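Local coordinates for structural protein VP1 (Trichodysplasia spinulosa-associated polyomavirus, PDB 4U60), which builds the viral coat as jelly-roll pentamers and binds sialylated glycans such as that of GM1, probably to engage host cells, at residues Thr50-Asn53 and Gln57-Pro60; Ile73-Leu78 and Thr88-Val93; Ala111-Tyr116 and Ile121-Glu126; His175-Leu180 and Asp194-Glu199; Gly251-Val254 and Met260-Arg263. One frame throughout, in Å; residues are numbered along the deposited sequence.

Contact 1: residues Thr50-Asn53 and Gln57-Pro60. With SIA (N-acetyl-alpha-neuraminic acid), chain G.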
# COMPACT_ATOMS: atom_id res chain seq x y z
N THR C 50 18.81 -10.03 24.17
CA THR C 50 18.40 -10.46 25.50
C THR C 50 17.31 -9.51 25.96
O THR C 50 17.10 -8.45 25.35
CB THR C 50 19.58 -10.49 26.52
OG1 THR C 50 19.98 -9.15 26.83
CG2 THR C 50 20.76 -11.29 25.99
N VAL C 51 16.60 -9.91 27.01
CA VAL C 51 15.42 -9.17 27.46
C VAL C 51 15.49 -8.90 28.95
O VAL C 51 15.75 -9.81 29.77
CB VAL C 51 14.15 -9.97 27.08
CG1 VAL C 51 12.90 -9.33 27.66
CG2 VAL C 51 14.07 -10.09 25.57
N ALA C 52 15.29 -7.63 29.29
CA ALA C 52 15.35 -7.21 30.69
C ALA C 52 14.33 -7.92 31.55
O ALA C 52 13.19 -8.11 31.13
CB ALA C 52 15.13 -5.72 30.80
N ASN C 53 14.74 -8.29 32.76
CA ASN C 53 13.82 -8.84 33.77
C ASN C 53 12.85 -7.79 34.29
O ASN C 53 11.74 -8.12 34.70
CB ASN C 53 14.61 -9.44 34.94
CG ASN C 53 15.25 -10.78 34.59
OD1 ASN C 53 14.78 -11.52 33.72
ND2 ASN C 53 16.32 -11.12 35.31
N GLN C 57 16.40 -2.98 35.48
CA GLN C 57 17.50 -3.90 35.24
C GLN C 57 17.60 -4.15 33.74
O GLN C 57 17.71 -5.28 33.26
CB GLN C 57 17.27 -5.21 36.01
CG GLN C 57 17.18 -5.04 37.51
CD GLN C 57 18.49 -4.58 38.15
OE1 GLN C 57 19.58 -4.83 37.62
NE2 GLN C 57 18.40 -3.95 39.32
N ASP C 58 17.51 -3.06 32.97
CA ASP C 58 17.52 -3.13 31.52
C ASP C 58 18.91 -2.73 31.05
O ASP C 58 19.22 -1.55 30.92
CB ASP C 58 16.42 -2.22 30.97
CG ASP C 58 16.20 -2.35 29.49
OD1 ASP C 58 16.99 -3.01 28.77
OD2 ASP C 58 15.21 -1.74 29.02
N LYS C 59 19.76 -3.73 30.87
CA LYS C 59 21.17 -3.55 30.57
C LYS C 59 21.51 -4.42 29.36
O LYS C 59 21.85 -5.59 29.50
CB LYS C 59 22.00 -3.95 31.78
CG LYS C 59 23.47 -3.64 31.63
CD LYS C 59 24.20 -3.97 32.91
CE LYS C 59 25.70 -3.75 32.72
NZ LYS C 59 26.45 -3.95 33.98
N PRO C 60 21.40 -3.84 28.16
CA PRO C 60 21.72 -4.65 26.99
C PRO C 60 23.14 -5.18 27.01
O PRO C 60 24.06 -4.51 27.49
CB PRO C 60 21.51 -3.69 25.80
CG PRO C 60 21.42 -2.32 26.41
CD PRO C 60 20.93 -2.49 27.80
C1 SIA G . 22.91 -11.81 30.20
C2 SIA G . 22.24 -11.23 31.44
C3 SIA G . 22.66 -9.76 31.62
C4 SIA G . 21.96 -8.77 30.68
C5 SIA G . 20.46 -9.03 30.59
C6 SIA G . 20.20 -10.52 30.33
C7 SIA G . 18.73 -10.92 30.25
C8 SIA G . 18.55 -12.44 30.13
C9 SIA G . 17.20 -12.86 29.52
C10 SIA G . 19.15 -7.13 29.73
C11 SIA G . 18.54 -6.45 28.53
N5 SIA G . 19.82 -8.26 29.52
O1A SIA G . 24.09 -11.47 29.92
O1B SIA G . 22.30 -12.64 29.48
O4 SIA G . 22.24 -7.45 31.22
O6 SIA G . 20.82 -11.30 31.38
O7 SIA G . 18.02 -10.43 31.37
O8 SIA G . 19.58 -12.98 29.31
O9 SIA G . 17.20 -12.67 28.08
O10 SIA G . 19.05 -6.63 30.84
O HOH W 1 17.45 -8.02 33.51
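A52 and D58 bring two arms of the BC loop into contact, but the arms are joined mainly by the sialic acid (SIA) that lies across both. Along 50-53, T50 comes first: chi1 of 70° tucks OG1 between the backbone N and the carbonyl carbon, where it receives the sugar's amide N-H in a nearly straight bond (T50 OG1 to SIA N5 2.8 Å, 177° at the hydrogen); E64 is a second partner of that hydroxyl. V51 works through its main chain: its N-H goes to SIA O9 and its carbonyl accepts from SIA O7 (V51 O to SIA O7 2.8 Å), while its isopropyl group packs on M110 of the second subunit. A52 then faces the other arm, A52 CB lying 3.7 Å from D58 CB. At N53 a water takes over, with N53 N and Q57 O each 2.8 Å from its oxygen.

On the facing arm K59 answers V51, giving N-H to SIA O10 and accepting from SIA O4 (K59 O to SIA O4 2.6 Å). Between the arms sits the acetyl methyl, SIA C11 being 3.5 Å from A52 N. The D58 carboxylate is bonded to N148 and to H109 of the second subunit, whose R114 also reaches the sugar. The N-acetyl N-H is read by a side-chain hydroxyl and its C=O by a main-chain N-H. Four of the five direct bonds from these segments use main-chain atoms, so recognition probably depends on the shape of this loop as much as on its side chains.

Contact 2: residues Ile73-Leu78 and Thr88-Val93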
# COMPACT_ATOMS: atom_id res chain seq x y z
N ILE C 73 33.50 12.54 4.48
CA ILE C 73 34.33 12.42 3.29
C ILE C 73 35.01 13.76 3.01
O ILE C 73 34.36 14.80 2.96
CB ILE C 73 33.52 12.02 2.04
CG1 ILE C 73 32.72 10.73 2.28
CG2 ILE C 73 34.42 11.90 0.82
CD1 ILE C 73 33.50 9.51 2.68
N ASN C 74 36.32 13.72 2.81
CA ASN C 74 37.11 14.89 2.47
C ASN C 74 36.90 15.27 1.03
O ASN C 74 37.13 14.45 0.15
CB ASN C 74 38.59 14.60 2.65
CG ASN C 74 38.96 14.44 4.09
OD1 ASN C 74 38.74 15.36 4.89
ND2 ASN C 74 39.49 13.29 4.45
N LEU C 75 36.48 16.50 0.80
CA LEU C 75 36.27 17.00 -0.53
C LEU C 75 37.49 17.78 -1.00
O LEU C 75 38.32 18.21 -0.18
CB LEU C 75 35.04 17.89 -0.57
CG LEU C 75 33.75 17.21 -0.11
CD1 LEU C 75 32.62 18.23 -0.04
CD2 LEU C 75 33.37 16.04 -0.99
N PRO C 76 37.60 17.99 -2.31
CA PRO C 76 38.73 18.75 -2.82
C PRO C 76 38.79 20.14 -2.20
O PRO C 76 37.76 20.84 -2.15
CB PRO C 76 38.44 18.83 -4.31
CG PRO C 76 37.65 17.61 -4.60
CD PRO C 76 36.77 17.45 -3.40
N MET C 77 39.97 20.52 -1.73
CA MET C 77 40.14 21.79 -1.06
C MET C 77 39.93 22.94 -2.05
O MET C 77 40.56 22.97 -3.10
CB MET C 77 41.52 21.87 -0.44
CG MET C 77 41.64 22.92 0.64
SD MET C 77 43.16 23.80 0.41
CE MET C 77 42.76 24.82 -1.00
N LEU C 78 39.08 23.89 -1.67
CA LEU C 78 38.64 24.98 -2.56
C LEU C 78 39.33 26.34 -2.33
O LEU C 78 39.52 27.10 -3.28
CB LEU C 78 37.13 25.19 -2.38
CG LEU C 78 36.24 24.06 -2.88
CD1 LEU C 78 34.79 24.26 -2.44
CD2 LEU C 78 36.35 23.94 -4.39
N THR C 88 34.40 29.71 -1.72
CA THR C 88 33.69 28.68 -2.46
C THR C 88 33.43 27.52 -1.52
O THR C 88 34.30 27.17 -0.71
CB THR C 88 34.49 28.20 -3.68
OG1 THR C 88 34.99 29.33 -4.41
CG2 THR C 88 33.60 27.31 -4.59
N MET C 89 32.24 26.94 -1.62
CA MET C 89 31.88 25.74 -0.88
C MET C 89 31.29 24.72 -1.85
O MET C 89 30.70 25.10 -2.86
CB MET C 89 30.85 26.05 0.19
CG MET C 89 31.32 27.05 1.23
SD MET C 89 30.12 27.26 2.56
CE MET C 89 30.40 25.77 3.49
N TRP C 90 31.47 23.44 -1.53
CA TRP C 90 30.79 22.36 -2.26
C TRP C 90 29.36 22.30 -1.76
O TRP C 90 29.11 22.29 -0.56
CB TRP C 90 31.47 21.01 -2.04
CG TRP C 90 32.78 20.90 -2.73
CD1 TRP C 90 34.02 20.89 -2.15
CD2 TRP C 90 33.00 20.82 -4.14
NE1 TRP C 90 35.00 20.79 -3.13
CE2 TRP C 90 34.38 20.74 -4.35
CE3 TRP C 90 32.14 20.78 -5.25
CZ2 TRP C 90 34.95 20.63 -5.64
CZ3 TRP C 90 32.69 20.67 -6.51
CH2 TRP C 90 34.08 20.60 -6.70
N GLU C 91 28.43 22.26 -2.71
CA GLU C 91 27.00 22.16 -2.41
C GLU C 91 26.52 20.81 -2.92
O GLU C 91 26.70 20.50 -4.08
CB GLU C 91 26.28 23.27 -3.15
CG GLU C 91 24.78 23.31 -2.99
CD GLU C 91 24.13 24.35 -3.87
OE1 GLU C 91 24.85 25.02 -4.65
OE2 GLU C 91 22.89 24.51 -3.79
N ALA C 92 25.93 20.00 -2.03
CA ALA C 92 25.41 18.69 -2.41
C ALA C 92 24.06 18.89 -3.11
O ALA C 92 23.14 19.42 -2.54
CB ALA C 92 25.24 17.82 -1.18
N VAL C 93 23.98 18.46 -4.37
CA VAL C 93 22.83 18.73 -5.22
C VAL C 93 21.83 17.56 -5.20
O VAL C 93 20.63 17.77 -5.17
CB VAL C 93 23.28 18.93 -6.68
CG1 VAL C 93 22.09 19.14 -7.60
CG2 VAL C 93 24.26 20.09 -6.79
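W90 lays its indole against L75, P76 and L78, and the conformations of the leucines decide how the ring is enclosed. In W90, chi1 of -71° sets CG beside its own backbone N and sends the ring across to 73-78. There W90 NE1 hydrogen-bonds to P76 O at 2.9 Å, in the carbonyl plane and on a lone pair, with 164° at the hydrogen, the oxygen staying in the ring plane.

L78 has CG beside its backbone N (chi1 -68°) and chi2 extended, so both methyls spread over one ring face. Its CD1 makes a CH-pi contact with the five-membered ring, 3.7 Å from the centroid, and CD2 spreads toward the six-membered ring, 3.8 Å from W90 CZ2. The same CD1 also touches the first residue of 88-93, 3.4 Å from T88 O and 3.9 Å from T88 CG2. L75 approaches at a slant, its CB 3.5 Å from W90 CD1 and its CD1 against W90 CB. The P76 ring crosses the indole at about a right angle.

The indole joins strand 86-99 to the loop that leaves strand 69-74, two strands not paired with each other; T23 of strand 12-29 and K275 also touch it. The indole's one polar group is satisfied by a well-aligned carbonyl, and that bond together with the leucine cover should hold the buried ring at a fixed rotation.

Contact 3: residues Ala111-Tyr116 and Ile121-Glu126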
# COMPACT_ATOMS: atom_id res chain seq x y z
N ALA C 111 20.92 -22.12 9.32
CA ALA C 111 20.60 -22.80 10.57
C ALA C 111 19.68 -21.94 11.43
O ALA C 111 20.12 -21.14 12.25
CB ALA C 111 21.85 -23.15 11.34
N THR C 112 18.39 -22.16 11.22
CA THR C 112 17.34 -21.33 11.78
C THR C 112 16.20 -22.22 12.25
O THR C 112 16.14 -23.42 11.93
CB THR C 112 16.78 -20.38 10.72
OG1 THR C 112 16.36 -21.13 9.58
CG2 THR C 112 17.81 -19.35 10.30
N LYS C 113 15.29 -21.64 13.01
CA LYS C 113 14.00 -22.27 13.25
C LYS C 113 13.34 -22.49 11.89
O LYS C 113 13.63 -21.77 10.92
CB LYS C 113 13.15 -21.35 14.12
CG LYS C 113 11.82 -21.94 14.56
CD LYS C 113 11.20 -21.10 15.67
CE LYS C 113 11.76 -21.45 17.02
NZ LYS C 113 11.34 -22.82 17.40
N ARG C 114 12.48 -23.50 11.79
CA ARG C 114 11.88 -23.82 10.51
C ARG C 114 10.37 -24.04 10.61
O ARG C 114 9.82 -24.26 11.68
CB ARG C 114 12.61 -25.00 9.85
CG ARG C 114 12.52 -26.31 10.53
CD ARG C 114 13.48 -27.36 9.92
NE ARG C 114 13.22 -27.61 8.50
CZ ARG C 114 13.86 -28.51 7.75
NH1 ARG C 114 13.54 -28.63 6.47
NH2 ARG C 114 14.82 -29.28 8.27
N MET C 115 9.72 -23.92 9.45
CA MET C 115 8.27 -24.08 9.34
C MET C 115 7.81 -25.53 9.38
O MET C 115 8.58 -26.45 9.12
CB MET C 115 7.79 -23.44 8.03
CG MET C 115 8.02 -21.95 7.92
SD MET C 115 7.13 -21.20 6.54
CE MET C 115 5.43 -21.18 7.13
N TYR C 116 6.52 -25.72 9.68
CA TYR C 116 5.80 -27.00 9.51
C TYR C 116 6.48 -28.22 10.11
O TYR C 116 6.87 -29.14 9.40
CB TYR C 116 5.45 -27.26 8.03
CG TYR C 116 4.66 -26.12 7.41
CD1 TYR C 116 3.44 -25.72 7.96
CD2 TYR C 116 5.13 -25.43 6.31
CE1 TYR C 116 2.72 -24.68 7.42
CE2 TYR C 116 4.41 -24.39 5.76
CZ TYR C 116 3.22 -23.99 6.32
OH TYR C 116 2.50 -22.93 5.79
N ILE C 121 10.64 -24.68 5.16
CA ILE C 121 11.76 -23.75 5.03
C ILE C 121 12.29 -23.25 6.37
O ILE C 121 11.56 -23.17 7.37
CB ILE C 121 11.40 -22.51 4.19
CG1 ILE C 121 10.31 -21.69 4.88
CG2 ILE C 121 11.01 -22.90 2.77
CD1 ILE C 121 10.09 -20.33 4.24
N GLY C 122 13.58 -22.93 6.41
CA GLY C 122 14.11 -22.13 7.52
C GLY C 122 13.45 -20.76 7.46
O GLY C 122 13.15 -20.24 6.37
N PHE C 123 13.19 -20.17 8.61
CA PHE C 123 12.60 -18.83 8.65
C PHE C 123 13.54 -17.88 7.94
O PHE C 123 14.73 -17.83 8.27
CB PHE C 123 12.45 -18.35 10.08
CG PHE C 123 11.37 -19.02 10.88
CD1 PHE C 123 10.61 -20.09 10.42
CD2 PHE C 123 11.14 -18.56 12.16
CE1 PHE C 123 9.65 -20.68 11.24
CE2 PHE C 123 10.19 -19.14 12.97
CZ PHE C 123 9.44 -20.19 12.52
N PRO C 124 13.04 -17.08 7.00
CA PRO C 124 13.89 -16.05 6.44
C PRO C 124 14.09 -14.92 7.45
O PRO C 124 13.39 -14.85 8.50
CB PRO C 124 13.11 -15.58 5.23
CG PRO C 124 11.70 -15.75 5.65
CD PRO C 124 11.67 -17.02 6.48
N VAL C 125 15.07 -14.07 7.17
CA VAL C 125 15.26 -12.88 8.00
C VAL C 125 14.00 -12.04 7.85
O VAL C 125 13.59 -11.73 6.73
CB VAL C 125 16.50 -12.09 7.57
CG1 VAL C 125 16.52 -10.71 8.19
CG2 VAL C 125 17.76 -12.85 7.91
N GLU C 126 13.38 -11.69 8.96
CA GLU C 126 12.05 -11.10 8.93
C GLU C 126 11.78 -10.31 10.21
O GLU C 126 12.48 -10.49 11.22
CB GLU C 126 10.98 -12.18 8.69
CG GLU C 126 10.89 -13.20 9.81
CD GLU C 126 9.97 -14.35 9.55
OE1 GLU C 126 9.42 -14.47 8.44
OE2 GLU C 126 9.74 -15.14 10.49
O HOH W 2 16.99 -20.15 7.02
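F123 and M115 each give a backbone N-H to the opposite segment. F123 N lies 2.8 Å from K113 O with 170° at the hydrogen, and M115 N is 2.9 Å from I121 O. Between these two bonds R114 and G122 form a single beta bridge. Around that bridge the side chains close in. K113, its CG anti to the backbone N (chi1 -174°), runs alongside F123 and lays its aliphatic chain over one ring face, CG 4.0 Å from the centroid; bends at chi3 and chi4 then carry the ammonium away. M115 goes alongside I121, with M115 SD 3.6 Å from I121 CG1, while M115 CG reaches F123 CE1 at 3.9 Å. At the other end T112 OG1 rests on the bare CA of G122, 3.2 Å away.

The isolated bridge lies within the long DE loop that links two strands of the jelly roll, a loop that in this family reaches toward neighbouring subunits. Here Y116 of the second subunit packs on both K113 and F123, and S212 of the third lies against M115. Farther out, M110 O is a partner of the T112 hydroxyl, which a water also meets at 2.8 Å from T112 OG1. The R114 guanidinium is bonded to G120 O in the turn between the segments, and from there its side chain touches a bound galactose and belongs to a glycan pocket, beside V51 of the third subunit. Backbone bonds of K113 with V254 and of E126 with F252 fasten both segments to the C-terminal end of strand 241-254.

Contact 4: residues His175-Leu180 and Asp194-Glu199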
# COMPACT_ATOMS: atom_id res chain seq x y z
N HIS C 175 17.63 19.32 26.44
CA HIS C 175 18.94 19.34 27.09
C HIS C 175 19.77 18.11 26.81
O HIS C 175 20.91 18.02 27.24
CB HIS C 175 18.76 19.50 28.60
CG HIS C 175 18.18 20.82 28.98
ND1 HIS C 175 16.84 21.02 29.21
CD2 HIS C 175 18.78 22.02 29.12
CE1 HIS C 175 16.64 22.30 29.50
NE2 HIS C 175 17.81 22.92 29.47
N TYR C 176 19.19 17.12 26.12
CA TYR C 176 19.88 15.87 25.79
C TYR C 176 20.05 15.76 24.26
O TYR C 176 19.21 15.21 23.55
CB TYR C 176 19.09 14.67 26.31
CG TYR C 176 19.11 14.43 27.81
CD1 TYR C 176 18.38 15.23 28.67
CD2 TYR C 176 19.84 13.37 28.35
CE1 TYR C 176 18.41 15.02 30.04
CE2 TYR C 176 19.85 13.13 29.71
CZ TYR C 176 19.13 13.95 30.56
OH TYR C 176 19.16 13.72 31.92
N LYS C 177 21.14 16.33 23.77
CA LYS C 177 21.43 16.35 22.34
C LYS C 177 22.87 15.88 22.09
O LYS C 177 23.64 15.68 23.03
CB LYS C 177 21.19 17.76 21.78
CG LYS C 177 19.72 18.17 21.80
CD LYS C 177 19.46 19.52 21.18
CE LYS C 177 17.96 19.81 21.10
NZ LYS C 177 17.72 20.93 20.17
N GLN C 178 23.21 15.68 20.82
CA GLN C 178 24.54 15.20 20.42
C GLN C 178 24.69 15.45 18.93
O GLN C 178 23.76 15.94 18.29
CB GLN C 178 24.75 13.71 20.74
CG GLN C 178 25.66 13.42 21.92
CD GLN C 178 27.13 13.63 21.58
OE1 GLN C 178 27.47 14.17 20.52
NE2 GLN C 178 28.02 13.18 22.47
N LYS C 179 25.86 15.12 18.41
CA LYS C 179 26.12 15.12 16.98
C LYS C 179 26.71 13.78 16.61
O LYS C 179 27.50 13.23 17.36
CB LYS C 179 27.11 16.22 16.61
CG LYS C 179 26.56 17.61 16.84
CD LYS C 179 27.47 18.69 16.31
CE LYS C 179 26.83 20.06 16.52
NZ LYS C 179 27.75 21.12 16.07
N LEU C 180 26.32 13.28 15.45
CA LEU C 180 26.77 11.98 14.98
C LEU C 180 28.17 12.10 14.40
O LEU C 180 28.36 12.37 13.21
CB LEU C 180 25.79 11.43 13.95
CG LEU C 180 26.07 10.05 13.33
CD1 LEU C 180 26.43 9.02 14.38
CD2 LEU C 180 24.90 9.58 12.48
N ASP C 194 17.59 15.50 15.21
CA ASP C 194 17.01 16.65 15.91
C ASP C 194 16.31 17.54 14.89
O ASP C 194 16.96 18.24 14.10
CB ASP C 194 18.13 17.43 16.60
CG ASP C 194 17.65 18.66 17.34
OD1 ASP C 194 16.45 19.01 17.28
OD2 ASP C 194 18.51 19.34 17.95
N PRO C 195 14.97 17.55 14.90
CA PRO C 195 14.25 18.29 13.87
C PRO C 195 14.32 19.79 14.05
O PRO C 195 13.94 20.53 13.14
CB PRO C 195 12.80 17.80 14.06
CG PRO C 195 12.70 17.58 15.55
CD PRO C 195 14.03 16.91 15.86
N SER C 196 14.78 20.27 15.21
CA SER C 196 14.90 21.71 15.44
C SER C 196 16.20 22.25 14.88
O SER C 196 16.40 23.47 14.89
CB SER C 196 14.82 22.04 16.95
OG SER C 196 16.02 21.66 17.62
N LYS C 197 17.10 21.38 14.46
CA LYS C 197 18.35 21.80 13.84
C LYS C 197 18.42 21.17 12.45
O LYS C 197 17.41 21.14 11.77
CB LYS C 197 19.54 21.44 14.74
CG LYS C 197 19.48 22.12 16.11
CD LYS C 197 20.73 21.79 16.91
CE LYS C 197 20.64 22.26 18.34
NZ LYS C 197 20.60 23.73 18.45
N ASN C 198 19.59 20.69 12.05
CA ASN C 198 19.77 20.02 10.75
C ASN C 198 19.34 20.85 9.55
O ASN C 198 18.86 20.32 8.54
CB ASN C 198 19.09 18.64 10.78
CG ASN C 198 19.86 17.65 11.61
OD1 ASN C 198 21.05 17.44 11.39
ND2 ASN C 198 19.22 17.08 12.62
N GLU C 199 19.58 22.14 9.62
CA GLU C 199 19.28 23.05 8.53
C GLU C 199 20.17 22.77 7.30
O GLU C 199 19.79 23.07 6.18
CB GLU C 199 19.46 24.49 9.00
CG GLU C 199 18.52 24.87 10.16
CD GLU C 199 19.04 24.62 11.59
OE1 GLU C 199 20.07 23.91 11.81
OE2 GLU C 199 18.38 25.17 12.53
O HOH W 3 19.25 23.10 21.22
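K177 and K197 bring two ammonium groups within 4.4 Å of each other, NZ to NZ, an unusual closeness for like charges. A water bridges them, accepting from both, 2.9 Å from K177 NZ and 3.1 Å from K197 NZ. The compensating charge is D194: K177 NZ forms a salt bridge with D194 OD2 at 2.8 Å, meeting the carboxylate on its syn side, 25° out of plane. The lysine reaches that far because its chain is extended beyond CG, and it crosses the aspartate at about a right angle. S196 OG, 3.2 Å from K177 NZ, adds a weak bond.

The carboxylate is itself held by its own turn. D194 OD1 accepts from S196 N in an Asx turn and from the S196 hydroxyl, D194 OD1 to S196 OG being 2.7 Å; both donors come from the same face of the carboxylate. The D194 carbonyl oxygen accepts from K197 N, closing the type I turn, and from the side-chain amide of N198, these two from opposite faces. Two carboxylate oxygens thus divide the work, one fixing the turn and the other pairing with K177, which probably offsets the nearness of K197.

In the fold, the salt bridge links strand 177-179 to the turn after strand 191-193, the two outer strands of a small sheet, spanning central strand 141-144. K177 lies on Q143, D194 pairs its backbone with E141, P195 and N198 rest on Y203 of strand 201-208, and E26 of the second subunit packs on S196.

Contact 5: residues Gly251-Val254 and Met260-Arg263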
# COMPACT_ATOMS: atom_id res chain seq x y z
N GLY C 251 15.52 -7.00 9.47
CA GLY C 251 14.79 -7.98 10.26
C GLY C 251 15.69 -8.70 11.24
O GLY C 251 16.80 -8.24 11.57
N PHE C 252 15.20 -9.84 11.70
CA PHE C 252 15.91 -10.73 12.63
C PHE C 252 16.13 -12.09 12.01
O PHE C 252 15.26 -12.65 11.34
CB PHE C 252 15.10 -10.90 13.92
CG PHE C 252 14.98 -9.63 14.71
CD1 PHE C 252 16.00 -9.20 15.54
CD2 PHE C 252 13.85 -8.83 14.60
CE1 PHE C 252 15.90 -8.03 16.26
CE2 PHE C 252 13.75 -7.64 15.30
CZ PHE C 252 14.78 -7.24 16.13
N LEU C 253 17.30 -12.66 12.31
CA LEU C 253 17.59 -14.05 12.06
C LEU C 253 17.17 -14.84 13.29
O LEU C 253 17.54 -14.49 14.40
CB LEU C 253 19.07 -14.24 11.83
CG LEU C 253 19.51 -15.66 11.47
CD1 LEU C 253 19.20 -15.98 10.03
CD2 LEU C 253 21.00 -15.82 11.74
N VAL C 254 16.35 -15.86 13.09
CA VAL C 254 15.82 -16.67 14.19
C VAL C 254 16.55 -17.99 14.25
O VAL C 254 16.34 -18.88 13.43
CB VAL C 254 14.29 -16.92 14.02
CG1 VAL C 254 13.74 -17.69 15.21
CG2 VAL C 254 13.55 -15.59 13.79
N MET C 260 17.49 -14.68 18.71
CA MET C 260 17.35 -13.79 17.55
C MET C 260 18.45 -12.74 17.51
O MET C 260 18.92 -12.26 18.56
CB MET C 260 15.97 -13.13 17.55
CG MET C 260 14.86 -14.14 17.29
SD MET C 260 13.16 -13.59 17.58
CE MET C 260 12.97 -12.40 16.25
N GLN C 261 18.83 -12.36 16.29
CA GLN C 261 19.85 -11.35 16.03
C GLN C 261 19.35 -10.38 14.96
O GLN C 261 18.79 -10.82 13.95
CB GLN C 261 21.10 -12.02 15.47
CG GLN C 261 21.82 -12.94 16.42
CD GLN C 261 22.83 -13.77 15.68
OE1 GLN C 261 22.51 -14.85 15.15
NE2 GLN C 261 24.06 -13.27 15.59
N TYR C 262 19.58 -9.09 15.16
CA TYR C 262 19.35 -8.12 14.10
C TYR C 262 20.21 -8.44 12.90
O TYR C 262 21.34 -8.87 13.04
CB TYR C 262 19.74 -6.72 14.53
CG TYR C 262 18.84 -6.00 15.47
CD1 TYR C 262 17.77 -5.28 14.99
CD2 TYR C 262 19.05 -6.04 16.84
CE1 TYR C 262 16.94 -4.56 15.84
CE2 TYR C 262 18.21 -5.35 17.70
CZ TYR C 262 17.17 -4.60 17.21
OH TYR C 262 16.33 -3.88 18.02
N ARG C 263 19.66 -8.21 11.71
CA ARG C 263 20.40 -8.26 10.45
C ARG C 263 20.31 -6.92 9.73
O ARG C 263 19.21 -6.38 9.59
CB ARG C 263 19.84 -9.35 9.56
CG ARG C 263 20.43 -9.43 8.16
CD ARG C 263 21.96 -9.52 8.17
NE ARG C 263 22.50 -10.00 6.91
CZ ARG C 263 23.77 -9.89 6.54
NH1 ARG C 263 24.63 -9.25 7.32
NH2 ARG C 263 24.18 -10.35 5.37
O HOH W 4 20.14 -15.97 15.22
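F252 and Y262 are the tight half of this hairpin. With both side chains pointing the same way, F252 CE1 comes to 3.4 Å above the centre of the Y262 ring, the two planes inclined by 46°, an oblique pair, neither parallel nor perpendicular. M260 fills the next place on that side: a bend at chi3 turns CE back against F252, 3.5 Å from its CB, and M260 CG lies 4.0 Å from V254 CG2. In the backbone, F252-Y262 and V254-M260 are non-hydrogen-bonded pairs, while L253 and Q261 bond to each other twice, L253 N to Q261 O at 2.9 Å and Q261 N to L253 O at 3.1 Å.

The opposite face is far looser. L253 and Q261 lie side by side, but the nearest approach of their side chains is 3.9 Å, L253 CD2 to Q261 OE1. A water fills in, 2.6 Å from Q261 OE1 and also near L253 O; a glycerol, probably from the crystallisation liquor, is bonded there too, and Q261 NE2 goes to S46 O. R263 starts on the same face as L253 and Q261, but its guanidinium leads away, with NH1 bonded to G44 and to Q170 of the third subunit and a cation-pi contact with Y45.

The hairpin joins strand 241-254 to strand 260-279, antiparallel neighbours in the main sheet. Its aromatic face is buried against I121, V108 and Y116 of the second subunit, while the edges pair with the loops holding K113, E126, S46 and V49.

In the fold
Contacts 3 and 5 are buried, whereas contacts 1, 2 and 4 are only partly so. Contact 2 and contact 5 reach the same antiparallel sheet through neighbouring strands, yet on opposite sides of the chain's centre: one closes round a single indole, the other is regular hairpin pairing. Contact 3 touches contact 5 directly, its loop lying along the hairpin's strand end. Contact 1 contributes mostly main-chain atoms to its sugar and contact 3 supplies R114 to a glycan bound at the third subunit, so subunits complete one another's pockets. Contact 4, in the small sheet, is held by charge rather than by apolar packing.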